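Local atomic coordinates of cell division control protein (Pyrococcus abyssi, PDB entry 6RPP), a protein that probably excises itself from a host MCM-type replicative helicase by protein splicing, as an intein of the HINT fold, and joins the flanking exteins. Residues R74-K79 against P145-L150. The protein carries 2 engineered substitutions. Residues are numbered along the deposited sequence; the frame is centred on the assembly and turned at random.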
ATOM      1  N   ARG A  74      -0.092   5.831 -11.128  1.00 18.92           N
ATOM      2  CA  ARG A  74       1.216   6.218 -11.618  1.00 17.87           C
ATOM      3  C   ARG A  74       1.718   5.195 -12.624  1.00 16.40           C
ATOM      4  O   ARG A  74       1.378   4.013 -12.561  1.00 18.19           O
ATOM      5  CB  ARG A  74       2.263   6.380 -10.477  1.00 23.64           C
ATOM      6  CG  ARG A  74       1.894   7.478  -9.463  1.00 29.41           C
ATOM      7  CD  ARG A  74       3.138   8.024  -8.752  1.00 45.88           C
ATOM      8  NE  ARG A  74       2.823   8.580  -7.432  1.00 52.93           N
ATOM      9  CZ  ARG A  74       2.842   9.875  -7.144  1.00 62.93           C
ATOM     10  NH1 ARG A  74       3.178  10.755  -8.076  1.00 66.59           N
ATOM     11  NH2 ARG A  74       2.534  10.290  -5.921  1.00 66.45           N
ATOM     12  N   THR A  75       2.578   5.654 -13.532  1.00 20.84           N
ATOM     13  CA  THR A  75       3.222   4.727 -14.444  1.00 18.70           C
ATOM     14  C   THR A  75       4.027   3.677 -13.671  1.00 18.74           C
ATOM     15  O   THR A  75       4.822   4.000 -12.776  1.00 21.76           O
ATOM     16  CB  THR A  75       4.132   5.501 -15.410  1.00 23.09           C
ATOM     17  OG1 THR A  75       3.348   6.488 -16.089  1.00 28.88           O
ATOM     18  CG2 THR A  75       4.767   4.603 -16.447  1.00 22.84           C
ATOM     19  N   ALA A  76       3.857   2.432 -14.053  1.00 17.49           N
ATOM     20  CA  ALA A  76       4.635   1.384 -13.416  1.00 15.90           C
ATOM     21  C   ALA A  76       6.124   1.552 -13.747  1.00 16.84           C
ATOM     22  O   ALA A  76       6.505   1.908 -14.883  1.00 19.99           O
ATOM     23  CB  ALA A  76       4.146   0.017 -13.877  1.00 19.75           C
ATOM     24  N   PRO A  77       7.004   1.274 -12.793  1.00 17.71           N
ATOM     25  CA  PRO A  77       8.434   1.193 -13.116  1.00 20.21           C
ATOM     26  C   PRO A  77       8.791  -0.020 -14.002  1.00 17.73           C
ATOM     27  O   PRO A  77       7.929  -0.875 -14.292  1.00 20.54           O
ATOM     28  CB  PRO A  77       9.080   1.110 -11.729  1.00 20.97           C
ATOM     29  CG  PRO A  77       8.060   0.445 -10.864  1.00 25.00           C
ATOM     30  CD  PRO A  77       6.712   1.019 -11.352  1.00 17.32           C
ATOM     31  N   LYS A  78      10.048  -0.074 -14.450  1.00 19.39           N
ATOM     32  CA  LYS A  78      10.440  -1.134 -15.348  1.00 24.58           C
ATOM     33  C   LYS A  78      10.464  -2.476 -14.636  1.00 21.71           C
ATOM     34  O   LYS A  78      10.302  -3.522 -15.293  1.00 23.50           O
ATOM     35  CB  LYS A  78      11.804  -0.790 -15.952  1.00 23.91           C
ATOM     36  CG  LYS A  78      11.806   0.437 -16.885  1.00 33.91           C
ATOM     37  CD  LYS A  78      10.929   0.203 -18.115  1.00 42.84           C
ATOM     38  CE  LYS A  78      11.280   1.154 -19.277  1.00 45.36           C
ATOM     39  NZ  LYS A  78      10.408   0.903 -20.493  1.00 38.88           N
ATOM     40  N   LYS A  79      10.673  -2.476 -13.307  1.00 19.72           N
ATOM     41  CA  LYS A  79      10.724  -3.686 -12.487  1.00 21.35           C
ATOM     42  C   LYS A  79       9.813  -3.488 -11.292  1.00 21.26           C
ATOM     43  O   LYS A  79       9.640  -2.368 -10.814  1.00 22.00           O
ATOM     44  CB  LYS A  79      12.174  -4.036 -11.974  1.00 27.78           C
ATOM     45  CG  LYS A  79      13.134  -4.188 -13.139  1.00 40.23           C
ATOM     46  CD  LYS A  79      14.506  -4.689 -12.767  1.00 64.65           C
ATOM     47  CE  LYS A  79      15.151  -5.442 -13.947  1.00 78.48           C
ATOM     48  NZ  LYS A  79      14.167  -6.063 -14.893  1.00 82.19           N
ATOM     49  N   PRO A 145       0.830  -1.874 -16.731  1.00 16.91           N
ATOM     50  CA  PRO A 145       1.740  -0.713 -16.782  1.00 17.68           C
ATOM     51  C   PRO A 145       1.341   0.422 -15.840  1.00 15.92           C
ATOM     52  O   PRO A 145       1.920   1.514 -15.945  1.00 17.04           O
ATOM     53  CB  PRO A 145       1.651  -0.287 -18.244  1.00 20.66           C
ATOM     54  CG  PRO A 145       0.202  -0.528 -18.559  1.00 16.92           C
ATOM     55  CD  PRO A 145      -0.096  -1.892 -17.896  1.00 16.34           C
ATOM     56  N   TRP A 146       0.476   0.134 -14.857  1.00 15.50           N
ATOM     57  CA  TRP A 146       0.088   1.135 -13.886  1.00 15.06           C
ATOM     58  C   TRP A 146       0.253   0.602 -12.486  1.00 18.43           C
ATOM     59  O   TRP A 146       0.128  -0.599 -12.258  1.00 18.69           O
ATOM     60  CB  TRP A 146      -1.366   1.549 -14.075  1.00 18.36           C
ATOM     61  CG  TRP A 146      -1.628   2.114 -15.408  1.00 15.48           C
ATOM     62  CD1 TRP A 146      -2.267   1.477 -16.459  1.00 21.62           C
ATOM     63  CD2 TRP A 146      -1.329   3.430 -15.863  1.00 19.00           C
ATOM     64  NE1 TRP A 146      -2.317   2.294 -17.532  1.00 20.82           N
ATOM     65  CE2 TRP A 146      -1.744   3.503 -17.214  1.00 18.11           C
ATOM     66  CE3 TRP A 146      -0.706   4.551 -15.288  1.00 20.54           C
ATOM     67  CZ2 TRP A 146      -1.639   4.686 -17.985  1.00 18.99           C
ATOM     68  CZ3 TRP A 146      -0.577   5.706 -16.043  1.00 21.74           C
ATOM     69  CH2 TRP A 146      -1.026   5.761 -17.382  1.00 20.93           C
ATOM     70  N   VAL A 147       0.549   1.501 -11.553  1.00 17.20           N
ATOM     71  CA  VAL A 147       0.564   1.171 -10.124  1.00 18.06           C
ATOM     72  C   VAL A 147      -0.240   2.217  -9.344  1.00 16.77           C
ATOM     73  O   VAL A 147      -0.541   3.306  -9.852  1.00 17.08           O
ATOM     74  CB  VAL A 147       1.990   1.083  -9.563  1.00 17.74           C
ATOM     75  CG1 VAL A 147       2.689  -0.160 -10.211  1.00 20.76           C
ATOM     76  CG2 VAL A 147       2.801   2.294  -9.930  1.00 16.78           C
ATOM     77  N   TYR A 148      -0.525   1.902  -8.058  1.00 14.93           N
ATOM     78  CA  TYR A 148      -1.601   2.634  -7.371  1.00 16.02           C
ATOM     79  C   TYR A 148      -1.232   2.952  -5.929  1.00 21.68           C
ATOM     80  O   TYR A 148      -0.500   2.221  -5.270  1.00 19.11           O
ATOM     81  CB  TYR A 148      -2.857   1.789  -7.377  1.00 16.18           C
ATOM     82  CG  TYR A 148      -3.346   1.536  -8.799  1.00 17.85           C
ATOM     83  CD1 TYR A 148      -4.122   2.479  -9.424  1.00 16.78           C
ATOM     84  CD2 TYR A 148      -2.973   0.377  -9.519  1.00 15.94           C
ATOM     85  CE1 TYR A 148      -4.542   2.283 -10.706  1.00 18.00           C
ATOM     86  CE2 TYR A 148      -3.409   0.163 -10.838  1.00 14.66           C
ATOM     87  CZ  TYR A 148      -4.189   1.148 -11.405  1.00 16.86           C
ATOM     88  OH  TYR A 148      -4.588   0.927 -12.708  1.00 18.53           O
ATOM     89  N   ASP A 149      -1.832   4.002  -5.396  1.00 16.77           N
ATOM     90  CA  ASP A 149      -1.585   4.321  -3.993  1.00 17.88           C
ATOM     91  C   ASP A 149      -2.772   5.125  -3.495  1.00 20.58           C
ATOM     92  O   ASP A 149      -3.591   5.595  -4.280  1.00 17.33           O
ATOM     93  CB  ASP A 149      -0.288   5.122  -3.852  1.00 20.01           C
ATOM     94  CG  ASP A 149       0.186   5.260  -2.416  1.00 24.72           C
ATOM     95  OD1 ASP A 149      -0.159   4.364  -1.601  1.00 26.18           O
ATOM     96  OD2 ASP A 149       0.889   6.267  -2.174  1.00 36.61           O
ATOM     97  N   LEU A 150      -2.846   5.281  -2.170  1.00 17.75           N
ATOM     98  CA  LEU A 150      -3.859   6.106  -1.535  1.00 17.49           C
ATOM     99  C   LEU A 150      -3.158   7.024  -0.556  1.00 23.02           C
ATOM    100  O   LEU A 150      -2.091   6.693  -0.049  1.00 23.23           O
ATOM    101  CB  LEU A 150      -4.887   5.306  -0.747  1.00 15.82           C
ATOM    102  CG  LEU A 150      -5.621   4.268  -1.581  1.00 17.09           C
ATOM    103  CD1 LEU A 150      -6.325   3.362  -0.590  1.00 22.93           C
ATOM    104  CD2 LEU A 150      -6.564   4.926  -2.506  1.00 23.70           C
TER
HETATM  105  O   HOH W   1       2.428   7.318  -4.274  1.00 42.40           O
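Arg74 and Val147 form an antiparallel hydrogen-bonded pair where strand 63-75 ends beside the start of strand 146-151, an outermost strand of its sheet. Arg74 N donates to Val147 O at 2.9 Å, and Val147 N returns a nearly linear bond (N-H...O 170°) to Arg74 O. Thr75 and Trp146 make a non-hydrogen-bonded pair with diverging side chains. Beyond it Ala76 N still reaches Pro145 O at 2.9 Å, but from 54° above the carbonyl plane, as the chain leaves the sheet. Trp146 CA brings its hydrogen to Arg74 O, a CA-H...O contact of 3.4 Å.

The CE3 edge of the Trp146 indole meets Arg74 O near the ring plane at 3.5 Å, while CZ3 passes at a slant 4.0 Å from Thr75 OG1. With CG anti to its own carbonyl carbon (chi1 -60°), the benzo ring swings back to Arg74 and Thr75 of the partner strand; Lys73 makes a cation-pi contact with the indole. An alanine in place of Trp146 would probably leave Lys73 without its aromatic partner and strip the cover from one flank of Arg74 O. Val147 points to the same side of the sheet as Arg74: CG1 meets Ala76 CB at 3.9 Å and, more loosely, the Pro77 ring.

Arg74, extended from CG to NE, carries its guanidinium off the contact, and a water in the guanidinium plane accepts a weak bond from NH2 while donating to Asp149 OD2, which also receives the backbone N of the C-terminal Ala168. Main-chain bonds thus join the two strands of this HINT-fold sheet, whereas Arg74 and Asp149, oppositely charged, are linked only loosely through water, so their attraction is probably modest.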